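Local coordinates for lipolytic enzyme (PDB 2VPT), which probably deacetylates xylan as an acetylxylan esterase, being the family 3 carbohydrate esterase catalytic domain of a longer cellulosomal protein, at residues V125-P130 with F158-E163; E17-G22 with G62-T67; W78-N83 with F115-N120. All coordinates share one frame; numbering follows the deposited sequence.

Contact 1: V125-P130 with F158-E163; sequences VADYYP and FVKLSE
D127 and S162 show how two neighbouring strands can stay joined after their backbone pairing has ended. V125 and A126 lie beside F158 and V159 in parallel register: V159 N donates to V125 O (2.9 Å), and D127 N closes the pairing with a longer bond to V159 O. Beyond it the link passes to the D127 side chain. Its first torsion (chi1 72°) sets CG in the crowded position between the backbone N and the carbonyl carbon, which brings the group round to the other chain. D127 CB starts alongside the ring of F158, 3.9 Å from F158 CE1. CG faces S162, and its two oxygens then grip the two donors of that one residue. D127 OD1 takes S162 N at 2.9 Å and D127 OD2 takes S162 OG at a short 2.5 Å; both bonds use the syn side of the carboxylate, tilted somewhat from its plane. D127 OD2 also sits at the edge of the phenylalanine ring, near its plane, 3.6 Å from F158 CZ.

The two strands, 122-126 and 156-159, are linked by a beta-alpha-beta crossover that runs through helix 142-151, and they are successive parallel strands of the central sheet in this SGNH-type alpha/beta fold. V159 leads into an inverse gamma turn centred on K160, then a short 3-10 segment, 161-163, whose middle residue supplies S162 N. On the face of the sheet that carries A126 and V159, A126 CB meets L161 CD1 at 3.6 Å, and W191 of helix 181-203 packs against both A126 and L161. Farther on, S162 CB rests 3.3 Å from Y128 O, a carbonyl that also accepts a bond from N139. Y128 sets off away from the other chain, and its OH is bonded to D13 and to G93 N.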
loop_
_atom_site.group_PDB
_atom_site.type_symbol
_atom_site.label_atom_id
_atom_site.label_comp_id
_atom_site.label_asym_id
_atom_site.label_seq_id
_atom_site.Cartn_x
_atom_site.Cartn_y
_atom_site.Cartn_z
ATOM N N VAL A 125 15.445 -16.129 1.859
ATOM C CA VAL A 125 15.926 -15.059 0.989
ATOM C C VAL A 125 15.567 -15.406 -0.444
ATOM O O VAL A 125 15.973 -16.463 -0.939
ATOM C CB VAL A 125 17.443 -14.867 1.127
ATOM C CG1 VAL A 125 17.923 -13.771 0.164
ATOM C CG2 VAL A 125 17.796 -14.512 2.585
ATOM N N ALA A 126 14.830 -14.515 -1.107
ATOM C CA ALA A 126 14.372 -14.713 -2.478
ATOM C C ALA A 126 15.176 -13.937 -3.519
ATOM O O ALA A 126 15.660 -12.835 -3.250
ATOM C CB ALA A 126 12.910 -14.316 -2.597
ATOM N N ASP A 127 15.295 -14.514 -4.713
ATOM C CA ASP A 127 15.636 -13.733 -5.899
ATOM C C ASP A 127 14.362 -13.235 -6.609
ATOM O O ASP A 127 13.259 -13.381 -6.060
ATOM C CB ASP A 127 16.634 -14.473 -6.810
ATOM C CG ASP A 127 16.048 -15.644 -7.554
ATOM O OD1 ASP A 127 14.876 -16.000 -7.337
ATOM O OD2 ASP A 127 16.798 -16.213 -8.390
ATOM N N TYR A 128 14.497 -12.616 -7.778
ATOM C CA TYR A 128 13.388 -11.985 -8.482
ATOM C C TYR A 128 12.953 -12.762 -9.714
ATOM O O TYR A 128 13.737 -13.455 -10.359
ATOM C CB TYR A 128 13.775 -10.555 -8.907
ATOM C CG TYR A 128 13.863 -9.578 -7.764
ATOM C CD1 TYR A 128 12.868 -8.652 -7.557
ATOM C CD2 TYR A 128 14.955 -9.571 -6.890
ATOM C CE1 TYR A 128 12.944 -7.738 -6.513
ATOM C CE2 TYR A 128 15.025 -8.673 -5.847
ATOM C CZ TYR A 128 14.005 -7.766 -5.652
ATOM O OH TYR A 128 14.093 -6.854 -4.610
ATOM N N TYR A 129 11.679 -12.619 -10.056
ATOM C CA TYR A 129 11.213 -12.997 -11.385
ATOM C C TYR A 129 12.061 -12.206 -12.397
ATOM O O TYR A 129 12.524 -11.107 -12.103
ATOM C CB TYR A 129 9.712 -12.714 -11.539
ATOM C CG TYR A 129 9.310 -11.293 -11.240
ATOM C CD1 TYR A 129 9.225 -10.355 -12.254
ATOM C CD2 TYR A 129 9.045 -10.878 -9.931
ATOM C CE1 TYR A 129 8.880 -9.044 -11.994
ATOM C CE2 TYR A 129 8.703 -9.565 -9.655
ATOM C CZ TYR A 129 8.615 -8.651 -10.691
ATOM O OH TYR A 129 8.258 -7.338 -10.441
ATOM N N PRO A 130 12.305 -12.769 -13.578
ATOM C CA PRO A 130 13.282 -12.180 -14.511
ATOM C C PRO A 130 12.765 -10.995 -15.346
ATOM O O PRO A 130 12.763 -11.041 -16.586
ATOM C CB PRO A 130 13.638 -13.374 -15.397
ATOM C CG PRO A 130 12.355 -14.123 -15.478
ATOM C CD PRO A 130 11.762 -14.039 -14.088
ATOM N N PHE A 158 17.306 -20.382 0.457
ATOM C CA PHE A 158 17.085 -19.671 -0.788
ATOM C C PHE A 158 15.732 -20.034 -1.378
ATOM O O PHE A 158 15.348 -21.197 -1.441
ATOM C CB PHE A 158 18.213 -20.023 -1.780
ATOM C CG PHE A 158 18.077 -19.392 -3.137
ATOM C CD1 PHE A 158 17.940 -18.019 -3.292
ATOM C CD2 PHE A 158 18.126 -20.173 -4.271
ATOM C CE1 PHE A 158 17.830 -17.468 -4.553
ATOM C CE2 PHE A 158 18.026 -19.623 -5.524
ATOM C CZ PHE A 158 17.873 -18.265 -5.667
ATOM N N VAL A 159 15.006 -19.022 -1.826
ATOM C CA VAL A 159 13.734 -19.191 -2.508
ATOM C C VAL A 159 13.913 -18.705 -3.937
ATOM O O VAL A 159 14.071 -17.505 -4.197
ATOM C CB VAL A 159 12.612 -18.421 -1.795
ATOM C CG1 VAL A 159 11.294 -18.560 -2.570
ATOM C CG2 VAL A 159 12.483 -18.905 -0.338
ATOM N N LYS A 160 13.935 -19.651 -4.870
ATOM C CA LYS A 160 14.234 -19.335 -6.259
ATOM C C LYS A 160 13.000 -18.866 -7.022
ATOM O O LYS A 160 12.478 -19.560 -7.889
ATOM C CB LYS A 160 14.854 -20.562 -6.949
ATOM C CG LYS A 160 15.487 -20.244 -8.294
ATOM C CD LYS A 160 16.196 -21.445 -8.898
ATOM C CE LYS A 160 16.414 -21.296 -10.373
ATOM N NZ LYS A 160 17.401 -22.300 -10.876
ATOM N N LEU A 161 12.543 -17.655 -6.722
ATOM C CA LEU A 161 11.432 -17.072 -7.460
ATOM C C LEU A 161 11.711 -16.950 -8.956
ATOM O O LEU A 161 10.785 -16.935 -9.782
ATOM C CB LEU A 161 11.037 -15.707 -6.875
ATOM C CG LEU A 161 10.606 -15.717 -5.403
ATOM C CD1 LEU A 161 10.197 -14.334 -4.950
ATOM C CD2 LEU A 161 9.473 -16.717 -5.164
ATOM N N SER A 162 12.995 -16.873 -9.321
ATOM C CA SER A 162 13.368 -16.800 -10.734
ATOM C C SER A 162 13.053 -18.057 -11.545
ATOM O O SER A 162 13.127 -18.003 -12.777
ATOM C CB SER A 162 14.851 -16.472 -10.883
ATOM O OG SER A 162 15.665 -17.465 -10.288
ATOM N N GLU A 163 12.679 -19.148 -10.875
ATOM C CA GLU A 163 12.259 -20.373 -11.576
ATOM C C GLU A 163 10.825 -20.279 -12.109
ATOM O O GLU A 163 10.348 -21.200 -12.800
ATOM C CB GLU A 163 12.441 -21.603 -10.680
ATOM C CG GLU A 163 11.270 -21.907 -9.746
ATOM C CD GLU A 163 11.536 -23.067 -8.820
ATOM O OE1 GLU A 163 12.713 -23.383 -8.549
ATOM O OE2 GLU A 163 10.549 -23.661 -8.340
#

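Contact 2: E17-G22 with G62-T67; sequences EGMGGG and GHSGWT
E17 reaches S64 because its side chain is stretched out: CG stands opposite the backbone N (chi1 -171°), and the chain stays extended beyond it, carrying the carboxylate from the end of helix 14-17 to the start of the loop 62-67. S64 turns its OG beside its own backbone N (chi1 -62°), so that one residue presents two donors to one oxygen. Both go to E17 OE1. S64 N lies 2.8 Å from E17 OE1, nearly in line with the C-O bond, and the N-H points at it closely (165°). S64 OG, 2.7 Å from E17 OE1, comes in on the anti side, tilted from the carboxylate plane, and the two donors approach from opposite faces of that plane.

Nearby the backbones run close, with E17 CA only 4.2 Å from G62 CA; G62 O lies near E17 CD and is itself bonded by Q48. The selenomethionine M19 lays its chain along the serine, M19 CE 3.5 Å from S64 CB and M19 SE 3.7 Å from S64 OG. S64 opens the corner of a type II beta turn from H63 to W66, which leads toward helix 68-82. M24 of the second subunit packs on E17, M19 and S64, while E23 of that subunit bonds W66 NE1.

S64 and M19 also touch S14, the serine of the GDS sequence and, as in related SGNH esterases, probably the nucleophile. A carboxylate buried here and held by two donors on one oxygen is probably ionised, and it fixes S64 in both backbone and side chain right beside that serine.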
loop_
_atom_site.group_PDB
_atom_site.type_symbol
_atom_site.label_atom_id
_atom_site.label_comp_id
_atom_site.label_asym_id
_atom_site.label_seq_id
_atom_site.Cartn_x
_atom_site.Cartn_y
_atom_site.Cartn_z
ATOM N N GLU A 17 5.179 -5.216 -0.821
ATOM C CA GLU A 17 4.039 -4.348 -0.552
ATOM C C GLU A 17 2.908 -4.639 -1.530
ATOM O O GLU A 17 1.732 -4.605 -1.145
ATOM C CB GLU A 17 4.439 -2.873 -0.564
ATOM C CG GLU A 17 3.323 -1.941 -0.080
ATOM C CD GLU A 17 3.814 -0.567 0.337
ATOM O OE1 GLU A 17 4.834 -0.085 -0.207
ATOM O OE2 GLU A 17 3.152 0.019 1.212
ATOM N N GLY A 18 3.266 -4.946 -2.775
ATOM C CA GLY A 18 2.306 -5.438 -3.762
ATOM C C GLY A 18 1.864 -4.480 -4.844
ATOM O O GLY A 18 0.714 -4.505 -5.284
HETATM N N MSE A 19 2.764 -3.626 -5.317
HETATM C CA MSE A 19 2.430 -2.817 -6.471
HETATM C C MSE A 19 2.138 -3.738 -7.656
HETATM O O MSE A 19 2.557 -4.902 -7.690
HETATM C CB MSE A 19 3.552 -1.835 -6.806
HETATM C CG MSE A 19 3.712 -0.755 -5.788
HETATM SE SE MSE A 19 4.892 0.672 -6.377
HETATM C CE MSE A 19 4.324 2.070 -5.216
ATOM N N GLY A 20 1.400 -3.222 -8.628
ATOM C CA GLY A 20 0.940 -4.025 -9.757
ATOM C C GLY A 20 -0.485 -4.466 -9.522
ATOM O O GLY A 20 -1.326 -3.694 -9.035
ATOM N N GLY A 21 -0.765 -5.709 -9.882
ATOM C CA GLY A 21 -2.100 -6.271 -9.688
ATOM C C GLY A 21 -2.263 -6.896 -8.319
ATOM O O GLY A 21 -1.286 -7.244 -7.668
ATOM N N GLY A 22 -3.511 -7.028 -7.883
ATOM C CA GLY A 22 -3.833 -7.706 -6.645
ATOM C C GLY A 22 -4.141 -6.858 -5.423
ATOM O O GLY A 22 -4.124 -7.366 -4.323
ATOM N N GLY A 62 6.686 -4.737 3.757
ATOM C CA GLY A 62 7.034 -4.387 2.392
ATOM C C GLY A 62 6.962 -2.887 2.221
ATOM O O GLY A 62 5.969 -2.262 2.597
ATOM N N HIS A 63 8.023 -2.313 1.655
ATOM C CA HIS A 63 8.147 -0.872 1.471
ATOM C C HIS A 63 8.538 -0.541 0.041
ATOM O O HIS A 63 9.700 -0.688 -0.344
ATOM C CB HIS A 63 9.206 -0.335 2.439
ATOM C CG HIS A 63 8.783 -0.405 3.865
ATOM N ND1 HIS A 63 8.908 -1.531 4.658
ATOM C CD2 HIS A 63 8.150 0.515 4.623
ATOM C CE1 HIS A 63 8.365 -1.283 5.840
ATOM N NE2 HIS A 63 7.939 -0.037 5.853
ATOM N N SER A 64 7.560 -0.134 -0.762
ATOM C CA SER A 64 7.804 0.259 -2.132
ATOM C C SER A 64 8.892 1.321 -2.183
ATOM O O SER A 64 8.870 2.275 -1.418
ATOM C CB SER A 64 6.526 0.798 -2.770
ATOM O OG SER A 64 5.532 -0.208 -2.794
ATOM N N GLY A 65 9.837 1.127 -3.088
ATOM C CA GLY A 65 10.909 2.090 -3.302
ATOM C C GLY A 65 12.165 1.818 -2.514
ATOM O O GLY A 65 13.182 2.459 -2.766
ATOM N N TRP A 66 12.151 0.863 -1.587
ATOM C CA TRP A 66 13.259 0.735 -0.647
ATOM C C TRP A 66 14.377 -0.168 -1.125
ATOM O O TRP A 66 14.163 -1.144 -1.840
ATOM C CB TRP A 66 12.805 0.278 0.723
ATOM C CG TRP A 66 12.077 1.309 1.518
ATOM C CD1 TRP A 66 11.219 2.265 1.055
ATOM C CD2 TRP A 66 12.077 1.425 2.943
ATOM N NE1 TRP A 66 10.703 2.980 2.117
ATOM C CE2 TRP A 66 11.215 2.485 3.282
ATOM C CE3 TRP A 66 12.740 0.740 3.966
ATOM C CZ2 TRP A 66 10.984 2.862 4.597
ATOM C CZ3 TRP A 66 12.523 1.131 5.270
ATOM C CH2 TRP A 66 11.661 2.186 5.579
ATOM N N THR A 67 15.578 0.183 -0.667
ATOM C CA THR A 67 16.805 -0.538 -0.949
ATOM C C THR A 67 17.270 -1.290 0.292
ATOM O O THR A 67 16.760 -1.081 1.400
ATOM C CB THR A 67 17.899 0.466 -1.331
ATOM O OG1 THR A 67 18.072 1.359 -0.227
ATOM C CG2 THR A 67 17.504 1.250 -2.600
#

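Contact 3: W78-N83 with F115-N120; sequences WLNTHN and FTVKPN
L79 and K118 are the nearest pair of CA atoms, 7.3 Å apart, where the last turn of helix 68-82 meets the chain as it leaves helix 104-117. The apolar part is small: L79 CB lies 4.1 Å from V117 CG1 and 4.0 Å from K118 CG, and L79 CD1 reaches the same valine. K118 carries most of the polar part. Its chain is bent at the second torsion (chi2 -65°) and then runs straight, which lays K118 CE 3.5 Å from L79 O and sends NZ past the end of the helix. There K118 NZ donates to N83 OD1 at 3.0 Å, standing well above the plane of the amide carbonyl (56°), with the two side chains crossing at about a right angle.

Each of these helices runs into a parallel strand of the central sheet, 86-90 and 122-126 respectively, so the contact joins two helices of the alpha/beta fold at the ends where they give way to strands. N83 itself takes a positive phi as the helix ends, and its N still bonds L79 O. Two waters complete the seam: one links N80 O to K118 NZ, the other N80 ND2 to V117 O. N80 ND2 also lies 3.6 Å from K118 CE. The lysine's positive charge near the C-terminal end of helix 68-82 would probably be favourable to that helix's dipole.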
loop_
_atom_site.group_PDB
_atom_site.type_symbol
_atom_site.label_atom_id
_atom_site.label_comp_id
_atom_site.label_asym_id
_atom_site.label_seq_id
_atom_site.Cartn_x
_atom_site.Cartn_y
_atom_site.Cartn_z
ATOM N N TRP A 78 11.945 -3.368 13.680
ATOM C CA TRP A 78 10.835 -4.203 13.234
ATOM C C TRP A 78 10.912 -5.587 13.881
ATOM O O TRP A 78 9.911 -6.127 14.340
ATOM C CB TRP A 78 10.858 -4.349 11.715
ATOM C CG TRP A 78 10.777 -3.063 10.961
ATOM C CD1 TRP A 78 10.344 -1.852 11.421
ATOM C CD2 TRP A 78 11.103 -2.872 9.593
ATOM N NE1 TRP A 78 10.420 -0.919 10.429
ATOM C CE2 TRP A 78 10.856 -1.524 9.284
ATOM C CE3 TRP A 78 11.559 -3.722 8.589
ATOM C CZ2 TRP A 78 11.080 -0.996 8.017
ATOM C CZ3 TRP A 78 11.782 -3.189 7.330
ATOM C CH2 TRP A 78 11.542 -1.847 7.061
ATOM N N LEU A 79 12.102 -6.174 13.895
ATOM C CA LEU A 79 12.302 -7.474 14.524
ATOM C C LEU A 79 11.970 -7.450 16.007
ATOM O O LEU A 79 11.348 -8.375 16.519
ATOM C CB LEU A 79 13.751 -7.927 14.324
ATOM C CG LEU A 79 14.105 -8.332 12.886
ATOM C CD1 LEU A 79 15.624 -8.451 12.699
ATOM C CD2 LEU A 79 13.436 -9.638 12.531
ATOM N N ASN A 80 12.416 -6.411 16.702
ATOM C CA ASN A 80 12.148 -6.324 18.137
ATOM C C ASN A 80 10.666 -6.078 18.418
ATOM O O ASN A 80 10.114 -6.618 19.374
ATOM C CB ASN A 80 13.027 -5.254 18.787
ATOM C CG ASN A 80 14.481 -5.703 18.942
ATOM O OD1 ASN A 80 15.409 -4.892 18.841
ATOM N ND2 ASN A 80 14.682 -6.996 19.182
ATOM N N THR A 81 10.010 -5.285 17.573
ATOM C CA THR A 81 8.599 -4.981 17.745
ATOM C C THR A 81 7.715 -6.197 17.489
ATOM O O THR A 81 6.798 -6.483 18.261
ATOM C CB THR A 81 8.171 -3.837 16.814
ATOM O OG1 THR A 81 8.856 -2.635 17.193
ATOM C CG2 THR A 81 6.667 -3.597 16.877
ATOM N N HIS A 82 8.007 -6.939 16.425
ATOM C CA HIS A 82 7.098 -7.999 15.968
ATOM C C HIS A 82 7.540 -9.411 16.327
ATOM O O HIS A 82 6.731 -10.334 16.274
ATOM C CB HIS A 82 6.867 -7.867 14.464
ATOM C CG HIS A 82 6.236 -6.567 14.088
ATOM N ND1 HIS A 82 4.932 -6.259 14.409
ATOM C CD2 HIS A 82 6.744 -5.477 13.468
ATOM C CE1 HIS A 82 4.658 -5.040 13.980
ATOM N NE2 HIS A 82 5.742 -4.540 13.412
ATOM N N ASN A 83 8.811 -9.565 16.684
ATOM C CA ASN A 83 9.372 -10.844 17.128
ATOM C C ASN A 83 8.924 -12.040 16.279
ATOM O O ASN A 83 8.394 -13.020 16.783
ATOM C CB ASN A 83 9.077 -11.077 18.620
ATOM C CG ASN A 83 9.920 -12.180 19.217
ATOM O OD1 ASN A 83 11.064 -12.398 18.819
ATOM N ND2 ASN A 83 9.349 -12.889 20.183
ATOM N N PHE A 115 20.318 -12.134 11.928
ATOM C CA PHE A 115 20.655 -13.167 12.924
ATOM C C PHE A 115 21.316 -12.606 14.183
ATOM O O PHE A 115 21.203 -13.193 15.257
ATOM C CB PHE A 115 21.552 -14.233 12.303
ATOM C CG PHE A 115 20.848 -15.143 11.331
ATOM C CD1 PHE A 115 19.852 -16.011 11.764
ATOM C CD2 PHE A 115 21.197 -15.162 9.996
ATOM C CE1 PHE A 115 19.223 -16.850 10.874
ATOM C CE2 PHE A 115 20.572 -16.003 9.110
ATOM C CZ PHE A 115 19.580 -16.851 9.554
ATOM N N THR A 116 22.002 -11.476 14.058
ATOM C CA THR A 116 22.594 -10.811 15.223
ATOM C C THR A 116 21.494 -10.360 16.182
ATOM O O THR A 116 21.586 -10.569 17.386
ATOM C CB THR A 116 23.499 -9.630 14.803
ATOM O OG1 THR A 116 24.564 -10.114 13.975
ATOM C CG2 THR A 116 24.083 -8.920 16.021
ATOM N N VAL A 117 20.422 -9.778 15.639
ATOM C CA VAL A 117 19.310 -9.295 16.442
ATOM C C VAL A 117 18.388 -10.419 16.914
ATOM O O VAL A 117 17.909 -10.391 18.048
ATOM C CB VAL A 117 18.473 -8.262 15.651
ATOM C CG1 VAL A 117 17.246 -7.832 16.458
ATOM C CG2 VAL A 117 19.334 -7.061 15.263
ATOM N N LYS A 118 18.133 -11.400 16.046
ATOM C CA LYS A 118 17.258 -12.539 16.368
ATOM C C LYS A 118 17.927 -13.867 16.008
ATOM O O LYS A 118 17.660 -14.464 14.975
ATOM C CB LYS A 118 15.900 -12.379 15.670
ATOM C CG LYS A 118 15.083 -11.200 16.201
ATOM C CD LYS A 118 14.677 -11.378 17.670
ATOM C CE LYS A 118 13.711 -10.306 18.138
ATOM N NZ LYS A 118 13.313 -10.516 19.555
ATOM N N PRO A 119 18.846 -14.334 16.883
ATOM C CA PRO A 119 19.639 -15.530 16.588
ATOM C C PRO A 119 18.857 -16.797 16.277
ATOM O O PRO A 119 19.379 -17.660 15.560
ATOM C CB PRO A 119 20.459 -15.734 17.867
ATOM C CG PRO A 119 20.470 -14.462 18.535
ATOM C CD PRO A 119 19.234 -13.713 18.156
ATOM N N ASN A 120 17.625 -16.902 16.783
ATOM C CA ASN A 120 16.816 -18.106 16.606
ATOM C C ASN A 120 15.823 -18.045 15.446
ATOM O O ASN A 120 15.041 -18.981 15.236
ATOM C CB ASN A 120 16.086 -18.439 17.907
ATOM C CG ASN A 120 17.042 -18.861 19.011
ATOM O OD1 ASN A 120 18.067 -19.482 18.746
ATOM N ND2 ASN A 120 16.714 -18.514 20.238
HETATM O O HOH W 1 11.212 -8.979 20.468
HETATM O O HOH W 2 16.781 -8.656 19.923
#

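Contacts 1 and 2 are buried, whereas contact 3 lies at the surface, and on the opposite side of the chain's centre from contact 1. In the two inner contacts one carboxylate is met by both donors of a single serine: contact 1 spreads the bonds over two oxygens beyond paired strands, while contact 2 concentrates them on one oxygen between loops, with the second subunit close by. Contact 3 instead uses a lysine, an asparagine and waters. The contacts hold different elements that follow one another: helix 68-82 follows the loop of contact 2 and ends in contact 3, its W78 packing on H63 and W66 of contact 2, and helix 104-117 precedes strand 122-126 of contact 1.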